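Side-chain contacts in polymerase subunit PA (PDB 4CGS), which probably binds RNA as part of the viral polymerase, this chain being its N-terminal domain, the counterpart of the cap-snatching domains of related orthomyxoviruses: residues Asp139-Gln142 with Arg143-Thr147; Thr152-Asn155 with Glu156-Ser160; Ser160-Leu163 with Glu164-Glu168. All blocks are in the same frame, centred on the assembly; numbering follows the deposited sequence.

Contact 1: residues Asp139-Gln142 with Arg143-Thr147; sequences DEVQ and RQDVT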
ATOM      1  N   ASP A 139       6.769 -10.756  -7.612  1.00  6.41           N
ATOM      2  CA  ASP A 139       6.682 -12.005  -8.357  1.00  6.75           C
ATOM      3  C   ASP A 139       5.369 -12.087  -9.095  1.00  6.05           C
ATOM      4  O   ASP A 139       4.470 -11.247  -8.887  1.00  7.01           O
ATOM      5  CB  ASP A 139       7.031 -13.195  -7.517  1.00  8.83           C
ATOM      6  CG  ASP A 139       6.033 -13.646  -6.566  1.00 10.64           C
ATOM      7  OD1 ASP A 139       4.882 -13.292  -6.650  1.00 11.61           O
ATOM      8  OD2 ASP A 139       6.490 -14.526  -5.724  1.00 14.59           O
ATOM      9  N   GLU A 140       5.173 -13.113  -9.924  1.00  6.69           N
ATOM     10  CA  GLU A 140       3.991 -13.134 -10.789  1.00  6.94           C
ATOM     11  C   GLU A 140       2.711 -13.191  -9.942  1.00  7.04           C
ATOM     12  O   GLU A 140       1.721 -12.539 -10.284  1.00  7.48           O
ATOM     13  CB  GLU A 140       4.094 -14.302 -11.757  1.00  7.87           C
ATOM     14  CG  GLU A 140       3.015 -14.286 -12.805  1.00  8.04           C
ATOM     15  CD  GLU A 140       3.057 -15.445 -13.802  1.00  6.90           C
ATOM     16  OE1 GLU A 140       3.842 -16.348 -13.595  1.00 11.91           O
ATOM     17  OE2 GLU A 140       2.270 -15.452 -14.760  1.00  8.99           O
ATOM     18  N   VAL A 141       2.703 -13.962  -8.877  1.00  7.09           N
ATOM     19  CA  VAL A 141       1.524 -14.098  -8.018  1.00  7.77           C
ATOM     20  C   VAL A 141       1.227 -12.778  -7.327  1.00  5.78           C
ATOM     21  O   VAL A 141       0.082 -12.328  -7.287  1.00  6.52           O
ATOM     22  CB  VAL A 141       1.721 -15.249  -6.963  1.00  9.50           C
ATOM     23  CG1 VAL A 141       0.591 -15.205  -5.930  1.00 11.39           C
ATOM     24  CG2 VAL A 141       1.765 -16.628  -7.624  1.00 13.08           C
ATOM     25  N   GLN A 142       2.259 -12.103  -6.790  1.00  6.55           N
ATOM     26  CA  GLN A 142       2.051 -10.793  -6.235  1.00  6.04           C
ATOM     27  C   GLN A 142       1.528  -9.769  -7.216  1.00  5.72           C
ATOM     28  O   GLN A 142       0.603  -9.023  -6.912  1.00  6.16           O
ATOM     29  CB  GLN A 142       3.371 -10.289  -5.631  1.00  6.22           C
ATOM     30  CG  GLN A 142       3.884 -11.087  -4.431  1.00  6.27           C
ATOM     31  CD  GLN A 142       5.216 -10.608  -3.971  1.00  5.87           C
ATOM     32  OE1 GLN A 142       6.138 -10.549  -4.808  1.00  7.38           O
ATOM     33  NE2 GLN A 142       5.379 -10.299  -2.691  1.00  5.62           N
ATOM     34  N   ARG A 143       2.088  -9.757  -8.419  1.00  5.87           N
ATOM     35  CA  ARG A 143       1.570  -8.857  -9.431  1.00  5.74           C
ATOM     36  C   ARG A 143       0.108  -9.096  -9.779  1.00  6.23           C
ATOM     37  O   ARG A 143      -0.692  -8.180  -9.873  1.00  7.05           O
ATOM     38  CB  ARG A 143       2.434  -8.890 -10.750  1.00  6.23           C
ATOM     39  CG  ARG A 143       3.856  -8.494 -10.553  1.00  6.61           C
ATOM     40  CD  ARG A 143       4.555  -8.271 -11.823  1.00  6.35           C
ATOM     41  NE  ARG A 143       4.544  -9.390 -12.739  1.00  6.47           N
ATOM     42  CZ  ARG A 143       5.441 -10.362 -12.737  1.00  6.30           C
ATOM     43  NH1 ARG A 143       6.421 -10.404 -11.845  1.00  7.11           N
ATOM     44  NH2 ARG A 143       5.347 -11.340 -13.623  1.00  7.34           N
ATOM     45  N   GLN A 144      -0.237 -10.364  -9.876  1.00  6.60           N
ATOM     46  CA  GLN A 144      -1.631 -10.747 -10.123  1.00  7.80           C
ATOM     47  C   GLN A 144      -2.540 -10.335  -9.003  1.00  6.78           C
ATOM     48  O   GLN A 144      -3.589  -9.761  -9.299  1.00  8.28           O
ATOM     49  CB  GLN A 144      -1.698 -12.259 -10.401  1.00  7.98           C
ATOM     50  CG  GLN A 144      -1.214 -12.737 -11.770  1.00  9.50           C
ATOM     51  CD  GLN A 144      -2.301 -12.416 -12.788  1.00 13.98           C
ATOM     52  OE1 GLN A 144      -3.244 -13.207 -13.015  1.00 17.53           O
ATOM     53  NE2 GLN A 144      -2.211 -11.252 -13.347  1.00 13.07           N
ATOM     54  N   ASP A 145      -2.161 -10.592  -7.766  1.00  7.70           N
ATOM     55  CA  ASP A 145      -3.053 -10.287  -6.665  1.00  6.99           C
ATOM     56  C   ASP A 145      -3.225  -8.800  -6.480  1.00  6.96           C
ATOM     57  O   ASP A 145      -4.342  -8.291  -6.252  1.00  7.37           O
ATOM     58  CB  ASP A 145      -2.556 -10.916  -5.393  1.00  7.06           C
ATOM     59  CG  ASP A 145      -2.700 -12.417  -5.320  1.00  9.24           C
ATOM     60  OD1 ASP A 145      -3.422 -13.002  -6.173  1.00 14.10           O
ATOM     61  OD2 ASP A 145      -2.022 -13.012  -4.461  1.00 10.07           O
ATOM     62  N   VAL A 146      -2.128  -8.059  -6.554  1.00  6.52           N
ATOM     63  CA  VAL A 146      -2.178  -6.598  -6.421  1.00  5.76           C
ATOM     64  C   VAL A 146      -2.993  -5.969  -7.589  1.00  7.08           C
ATOM     65  O   VAL A 146      -3.891  -5.161  -7.336  1.00  7.97           O
ATOM     66  CB  VAL A 146      -0.774  -6.001  -6.358  1.00  6.42           C
ATOM     67  CG1 VAL A 146      -0.791  -4.488  -6.553  1.00  8.00           C
ATOM     68  CG2 VAL A 146      -0.053  -6.445  -5.110  1.00  6.24           C
ATOM     69  N   THR A 147      -2.712  -6.333  -8.820  1.00  7.55           N
ATOM     70  CA  THR A 147      -3.374  -5.750  -9.957  1.00  9.90           C
ATOM     71  C   THR A 147      -4.827  -6.176  -9.996  1.00  8.32           C
ATOM     72  O   THR A 147      -5.677  -5.328 -10.340  1.00 11.05           O
ATOM     73  CB  THR A 147      -2.677  -6.163 -11.280  1.00 11.54           C
ATOM     74  OG1 THR A 147      -2.756  -7.602 -11.479  1.00 16.13           O
ATOM     75  CG2 THR A 147      -1.264  -5.654 -11.214  1.00  9.89           C
TER

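Contact 2: residues Thr152-Asn155 with Glu156-Ser160; sequences TIYN and ESLES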
ATOM      1  N   THR A 152     -10.288  -4.125  -9.695  1.00  9.34           N
ATOM      2  CA  THR A 152     -11.598  -4.268  -9.110  1.00  8.53           C
ATOM      3  C   THR A 152     -12.091  -2.946  -8.507  1.00  9.06           C
ATOM      4  O   THR A 152     -13.229  -2.483  -8.807  1.00  8.30           O
ATOM      5  CB  THR A 152     -11.606  -5.369  -8.011  1.00 10.35           C
ATOM      6  OG1 THR A 152     -11.212  -6.595  -8.600  1.00 12.41           O
ATOM      7  CG2 THR A 152     -12.959  -5.541  -7.403  1.00 13.28           C
ATOM      8  N   ILE A 153     -11.298  -2.311  -7.669  1.00  7.55           N
ATOM      9  CA  ILE A 153     -11.725  -1.041  -7.102  1.00  7.36           C
ATOM     10  C   ILE A 153     -11.778   0.096  -8.111  1.00  7.00           C
ATOM     11  O   ILE A 153     -12.695   0.927  -8.098  1.00  8.37           O
ATOM     12  CB  ILE A 153     -10.927  -0.643  -5.866  1.00  8.65           C
ATOM     13  CG1 ILE A 153     -11.620   0.533  -5.133  1.00 10.56           C
ATOM     14  CG2 ILE A 153      -9.432  -0.441  -6.062  1.00  9.10           C
ATOM     15  CD1 ILE A 153     -11.319   0.663  -3.663  1.00 13.49           C
ATOM     16  N   TYR A 154     -10.901   0.103  -9.103  1.00  7.73           N
ATOM     17  CA  TYR A 154     -10.940   1.064 -10.203  1.00  7.75           C
ATOM     18  C   TYR A 154     -12.269   0.930 -10.949  1.00  6.64           C
ATOM     19  O   TYR A 154     -12.962   1.922 -11.184  1.00  6.78           O
ATOM     20  CB  TYR A 154      -9.801   0.787 -11.142  1.00  8.59           C
ATOM     21  CG  TYR A 154      -9.738   1.664 -12.353  1.00  9.22           C
ATOM     22  CD1 TYR A 154      -9.419   2.956 -12.312  1.00 12.10           C
ATOM     23  CD2 TYR A 154      -9.910   1.093 -13.621  1.00 10.00           C
ATOM     24  CE1 TYR A 154      -9.277   3.732 -13.472  1.00 13.97           C
ATOM     25  CE2 TYR A 154      -9.853   1.874 -14.750  1.00 11.09           C
ATOM     26  CZ  TYR A 154      -9.525   3.208 -14.676  1.00 13.26           C
ATOM     27  OH  TYR A 154      -9.417   3.957 -15.831  1.00 19.17           O
ATOM     28  N   ASN A 155     -12.603  -0.281 -11.354  1.00  6.59           N
ATOM     29  CA  ASN A 155     -13.870  -0.500 -12.065  1.00  6.76           C
ATOM     30  C   ASN A 155     -15.105  -0.170 -11.230  1.00  7.85           C
ATOM     31  O   ASN A 155     -16.100   0.304 -11.769  1.00  8.34           O
ATOM     32  CB  ASN A 155     -13.893  -1.868 -12.696  1.00  6.49           C
ATOM     33  CG  ASN A 155     -13.065  -1.887 -13.936  1.00  8.07           C
ATOM     34  OD1 ASN A 155     -13.225  -0.998 -14.789  1.00  8.46           O
ATOM     35  ND2 ASN A 155     -12.182  -2.922 -14.042  1.00 14.41           N
ATOM     36  N   GLU A 156     -15.057  -0.393  -9.937  1.00  7.80           N
ATOM     37  CA  GLU A 156     -16.160   0.036  -9.035  1.00  7.72           C
ATOM     38  C   GLU A 156     -16.238   1.562  -9.011  1.00  8.58           C
ATOM     39  O   GLU A 156     -17.324   2.140  -9.083  1.00  9.41           O
ATOM     40  CB  GLU A 156     -15.948  -0.486  -7.602  1.00  7.50           C
ATOM     41  CG  GLU A 156     -17.078   0.025  -6.705  1.00  9.45           C
ATOM     42  CD  GLU A 156     -16.918  -0.320  -5.247  1.00 10.21           C
ATOM     43  OE1 GLU A 156     -15.943  -1.021  -4.856  1.00 10.33           O
ATOM     44  OE2 GLU A 156     -17.817   0.119  -4.485  1.00 11.52           O
ATOM     45  N   SER A 157     -15.108   2.237  -8.910  0.60  8.28           N
ATOM     46  CA  SER A 157     -15.062   3.668  -8.791  0.60  9.50           C
ATOM     47  C   SER A 157     -15.589   4.361 -10.054  0.60  9.14           C
ATOM     48  O   SER A 157     -16.139   5.461  -9.923  0.60 11.24           O
ATOM     49  CB  SER A 157     -13.629   4.035  -8.440  0.60 10.71           C
ATOM     50  OG  SER A 157     -13.200   3.429  -7.187  0.60 12.11           O
ATOM     51  N   LEU A 158     -15.494   3.724 -11.212  1.00  9.82           N
ATOM     52  CA  LEU A 158     -15.976   4.329 -12.477  1.00 11.53           C
ATOM     53  C   LEU A 158     -17.488   4.347 -12.497  1.00 11.50           C
ATOM     54  O   LEU A 158     -18.088   5.081 -13.290  1.00 13.31           O
ATOM     55  CB  LEU A 158     -15.498   3.504 -13.673  1.00  9.49           C
ATOM     56  CG  LEU A 158     -14.029   3.702 -14.097  1.00 10.10           C
ATOM     57  CD1 LEU A 158     -13.567   2.574 -14.992  1.00 10.71           C
ATOM     58  CD2 LEU A 158     -13.925   5.040 -14.774  1.00 12.91           C
ATOM     59  N   GLU A 159     -18.140   3.543 -11.652  1.00 10.74           N
ATOM     60  CA  GLU A 159     -19.644   3.517 -11.612  1.00 11.80           C
ATOM     61  C   GLU A 159     -20.270   4.682 -10.889  1.00 12.56           C
ATOM     62  O   GLU A 159     -21.498   4.859 -10.991  1.00 16.89           O
ATOM     63  CB  GLU A 159     -20.058   2.248 -10.927  1.00 11.53           C
ATOM     64  CG  GLU A 159     -19.716   0.990 -11.745  1.00 12.97           C
ATOM     65  CD  GLU A 159     -20.457   0.994 -13.093  1.00 13.77           C
ATOM     66  OE1 GLU A 159     -21.649   1.289 -13.209  1.00 20.97           O
ATOM     67  OE2 GLU A 159     -19.871   0.653 -14.103  1.00 16.28           O
ATOM     68  N   SER A 160     -19.473   5.551 -10.295  1.00 12.35           N
ATOM     69  CA  SER A 160     -19.953   6.791  -9.683  1.00 13.12           C
ATOM     70  C   SER A 160     -18.988   7.954  -9.959  1.00 11.33           C
ATOM     71  O   SER A 160     -18.183   7.843 -10.873  1.00 13.62           O
ATOM     72  CB  SER A 160     -20.136   6.572  -8.186  1.00 15.38           C
ATOM     73  OG  SER A 160     -18.891   6.508  -7.547  1.00 13.82           O
TER

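Contact 3: residues Ser160-Leu163 with Glu164-Glu168; sequences SNLL and ERMQE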
ATOM      1  N   SER A 160     -19.473   5.551 -10.295  1.00 12.35           N
ATOM      2  CA  SER A 160     -19.953   6.791  -9.683  1.00 13.12           C
ATOM      3  C   SER A 160     -18.988   7.954  -9.959  1.00 11.33           C
ATOM      4  O   SER A 160     -18.183   7.843 -10.873  1.00 13.62           O
ATOM      5  CB  SER A 160     -20.136   6.572  -8.186  1.00 15.38           C
ATOM      6  OG  SER A 160     -18.891   6.508  -7.547  1.00 13.82           O
ATOM      7  N   ASN A 161     -19.024   9.049  -9.171  1.00 14.25           N
ATOM      8  CA  ASN A 161     -18.040  10.098  -9.327  1.00 15.83           C
ATOM      9  C   ASN A 161     -16.800   9.844  -8.506  1.00 14.39           C
ATOM     10  O   ASN A 161     -15.903  10.676  -8.527  1.00 14.97           O
ATOM     11  CB  ASN A 161     -18.634  11.474  -9.025  1.00 16.39           C
ATOM     12  CG  ASN A 161     -19.749  11.824  -9.943  1.00 17.96           C
ATOM     13  OD1 ASN A 161     -20.847  12.221  -9.484  1.00 23.58           O
ATOM     14  ND2 ASN A 161     -19.481  11.713 -11.256  1.00 20.54           N
ATOM     15  N   LEU A 162     -16.721   8.655  -7.866  1.00 12.74           N
ATOM     16  CA  LEU A 162     -15.601   8.324  -7.029  1.00 11.89           C
ATOM     17  C   LEU A 162     -14.239   8.389  -7.740  1.00 11.62           C
ATOM     18  O   LEU A 162     -13.307   8.974  -7.181  1.00 11.57           O
ATOM     19  CB  LEU A 162     -15.825   6.959  -6.429  1.00 15.56           C
ATOM     20  CG  LEU A 162     -14.745   6.489  -5.464  1.00 15.07           C
ATOM     21  CD1 LEU A 162     -14.625   7.467  -4.319  1.00 15.86           C
ATOM     22  CD2 LEU A 162     -15.084   5.075  -5.014  1.00 13.52           C
ATOM     23  N   LEU A 163     -14.089   7.766  -8.907  1.00 10.64           N
ATOM     24  CA  LEU A 163     -12.757   7.839  -9.566  1.00  9.93           C
ATOM     25  C   LEU A 163     -12.320   9.262  -9.852  1.00 11.39           C
ATOM     26  O   LEU A 163     -11.198   9.654  -9.529  1.00 12.28           O
ATOM     27  CB  LEU A 163     -12.668   7.033 -10.872  1.00 13.18           C
ATOM     28  CG  LEU A 163     -11.297   6.966 -11.598  1.00 14.90           C
ATOM     29  CD1 LEU A 163     -10.258   6.479 -10.627  1.00 15.41           C
ATOM     30  CD2 LEU A 163     -11.264   6.138 -12.870  1.00 16.91           C
ATOM     31  N   GLU A 164     -13.232  10.055 -10.400  1.00 13.14           N
ATOM     32  CA  GLU A 164     -12.977  11.453 -10.684  1.00 14.60           C
ATOM     33  C   GLU A 164     -12.607  12.214  -9.395  1.00 13.15           C
ATOM     34  O   GLU A 164     -11.617  12.946  -9.374  1.00 14.52           O
ATOM     35  CB  GLU A 164     -14.158  12.124 -11.364  1.00 16.26           C
ATOM     36  CG  GLU A 164     -13.852  13.556 -11.827  1.00 19.57           C
ATOM     37  CD  GLU A 164     -15.081  14.433 -12.117  1.00 22.07           C
ATOM     38  OE1 GLU A 164     -16.229  14.108 -11.800  1.00 27.43           O
ATOM     39  OE2 GLU A 164     -14.850  15.529 -12.653  1.00 41.90           O
ATOM     40  N   ARG A 165     -13.351  11.967  -8.319  1.00 11.88           N
ATOM     41  CA  ARG A 165     -13.075  12.574  -7.026  1.00 12.50           C
ATOM     42  C   ARG A 165     -11.682  12.193  -6.512  1.00 10.29           C
ATOM     43  O   ARG A 165     -10.951  13.053  -5.982  1.00 12.15           O
ATOM     44  CB  ARG A 165     -14.168  12.219  -6.017  1.00 12.31           C
ATOM     45  CG  ARG A 165     -15.457  12.989  -6.328  1.00 12.31           C
ATOM     46  CD  ARG A 165     -16.563  12.680  -5.374  1.00 13.50           C
ATOM     47  NE  ARG A 165     -16.177  12.958  -4.028  1.00 14.14           N
ATOM     48  CZ  ARG A 165     -16.951  12.738  -2.978  1.00 13.28           C
ATOM     49  NH1 ARG A 165     -18.205  12.329  -3.158  1.00 17.70           N
ATOM     50  NH2 ARG A 165     -16.479  12.962  -1.735  1.00 12.94           N
ATOM     51  N   MET A 166     -11.316  10.904  -6.591  0.50  9.80           N
ATOM     52  CA  MET A 166      -9.986  10.498  -6.156  0.50 11.10           C
ATOM     53  C   MET A 166      -8.862  11.121  -6.990  0.50 10.21           C
ATOM     54  O   MET A 166      -7.781  11.408  -6.493  0.50 11.94           O
ATOM     55  CB  MET A 166      -9.821   8.978  -6.158  0.50  9.42           C
ATOM     56  CG  MET A 166     -10.508   8.309  -4.962  0.50  9.03           C
ATOM     57  SD  MET A 166     -10.172   6.538  -4.874  0.50  8.60           S
ATOM     58  CE  MET A 166     -11.150   5.917  -6.224  0.50 10.39           C
ATOM     59  N   GLN A 167      -9.118  11.329  -8.275  1.00 11.58           N
ATOM     60  CA  GLN A 167      -8.180  12.035  -9.137  1.00 11.39           C
ATOM     61  C   GLN A 167      -8.036  13.508  -8.773  1.00 14.50           C
ATOM     62  O   GLN A 167      -7.155  14.174  -9.274  1.00 21.60           O
ATOM     63  CB  GLN A 167      -8.529  11.784 -10.611  1.00 15.45           C
ATOM     64  CG  GLN A 167      -8.239  10.325 -10.962  1.00 17.04           C
ATOM     65  CD  GLN A 167      -8.487   9.833 -12.373  1.00 24.26           C
ATOM     66  OE1 GLN A 167      -9.377  10.338 -13.127  1.00 21.44           O
ATOM     67  NE2 GLN A 167      -7.690   8.787 -12.747  1.00 19.79           N
ATOM     68  N   GLU A 168      -8.980  14.015  -7.987  1.00 13.78           N
ATOM     69  CA  GLU A 168      -8.936  15.355  -7.439  1.00 13.40           C
ATOM     70  C   GLU A 168      -8.184  15.461  -6.117  1.00 14.36           C
ATOM     71  O   GLU A 168      -8.145  16.540  -5.514  1.00 21.76           O
ATOM     72  CB  GLU A 168     -10.349  15.989  -7.334  1.00 15.34           C
ATOM     73  CG  GLU A 168     -11.027  16.161  -8.657  1.00 16.99           C
ATOM     74  CD  GLU A 168     -12.501  16.558  -8.563  1.00 18.10           C
ATOM     75  OE1 GLU A 168     -13.171  16.234  -7.571  1.00 18.47           O
ATOM     76  OE2 GLU A 168     -13.040  17.117  -9.536  1.00 24.79           O
TER
HETATM   77  O   HOH W   1     -15.665   8.923 -11.633  1.00 19.40           O

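Contact 1: residues Asp139-Gln142 with Arg143-Thr147
Arg-143 N donates to Asp-139 O over 2.8 Å, closing the first turn of helix 140-157, whose start is a capping box. At the N-cap, Asp-139 reaches its carboxylate forward over the first turn, where OD1 takes the N-H of Gln-142 at 2.9 Å along a nearly straight line (177°). Gln-142 returns the bond: its OE1 receives Asp-139 N, also at 2.9 Å, in the amide plane and on a lone pair. Each residue thus serves the other's backbone N-H. Aspartate suits the place because its short side chain reaches a first-turn N-H, while the longer glutamine spans the way back. Its amide is held from both ends, since NE2 donates to Ile-48 O and to the hydroxyl of Tyr-60, so a buried group has partners for its oxygen and its nitrogen. Further along, the backbone pairs Glu-140 to Gln-144, Val-141 to Asp-145 and Gln-142 to Val-146 continue the ladder.

Arg-143 folds back along the helix start through its bend at chi3 (-57°), laying one guanidinium face over the backbone of Glu-140, whose CA is 3.5 Å above that plane. Its NH1 donates to Leu-138 O. The carbonyl oxygen of Arg-143 accepts two donors from opposite faces of its plane: Thr-147 N at 2.9 Å and Thr-147 OG1 at 2.7 Å.

Contact 2: residues Thr152-Asn155 with Glu156-Ser160
Between Thr-152 and Leu-158 the backbone runs through the last turns of helix 140-157, Glu-156 N bonding to Thr-152 O at 3.0 Å and Leu-158 N to Tyr-154 O on a bent line (137°), and passes into a type I turn from Ser-157 to Ser-160. Ser-157 N donates to Ile-153 O. In the conformer described here its OG donates to the same oxygen at 2.7 Å, from the opposite face of the carbonyl plane. In that conformer the hydroxyl lies beside its own backbone N (chi1 -60°), which points it back down the helix toward the carbonyl one turn earlier. Serine suits this buried place because it is small and, so placed, can tie its polar atom to the backbone.

Tyr-154 and Leu-158 form the apolar side of the contact. CD1 of Leu-158 sits over one face of the phenol ring, 4.2 Å from its centroid and 27° off the normal, a CH-pi contact in which CE2 is the nearest ring atom at 3.8 Å. The same methyl lies 3.6 Å from OD1 of Asn-155, whose side chain runs alongside the leucine. Glu-156 stretches out to Ser-10 OG and Lys-9 N, tying the helix to the N-terminal segment of the chain. The whole is a helix C-terminus running into a beta turn, with a serine hydroxyl that, in one conformer, bonds the i-4 carbonyl, and an i to i+4 aromatic-leucine pair.

Contact 3: residues Ser160-Leu163 with Glu164-Glu168
Leu-162 and Met-166 meet one helical turn apart, the methionine's terminal methyl CE lying, in the conformer described, 3.7 Å from Leu-162 CG. In that conformer the bend at chi3 (-73°) curls the methyl back across the leucine branch, and the two side chains cross at an angle. Methionine's flexible chain suits a packed place; it also touches Ile-36 and Val-37 of helix 31-44, while Leu-162 touches Ile-36. Leu-163, on another side of the helix, crosses the amide of Gln-167, with CD1 4.1 Å from NE2; Leu-163 also packs on Tyr-154 and Leu-126. Asn-161 and Glu-164 run side by side, their amide and carboxylate planes 65° apart and ND2 4.1 Å from OE1, a loose approach.

Asn-161 is the N-cap but its side chain makes no capping bond. Instead Ser-160 OG accepts from Leu-162 N at 3.1 Å, an ST turn, and a water donates to Ser-160 O and accepts from Glu-164 N at 3.0 Å. Arg-165 passes its CG 3.2 Å from Asn-161 O and carries its charge on to a salt bridge with Glu-33. Apolar groups and one salt bridge thus dock short helix 162-166 on its neighbours, while a hydroxyl and a water satisfy two first-turn N-H groups.

Contacts 1 and 2 mark the two ends of helix 140-157, their centres about 20 Å apart and their nearest atoms about 5 Å apart without touching. Contact 3 follows directly, sharing Ser-160 with contact 2, and the centres of these two are about 9 Å apart. There the chain turns sharply and helix 162-166 folds against the preceding one: Ser-157 O lies 3.2 Å from Leu-163 N, a probable hydrogen bond, while Tyr-154 packs on Leu-163. Contact 1 is remote from contact 3, about 25 Å between centres. Ser-157 thus belongs to contact 2 and, through its carbonyl, reaches contact 3.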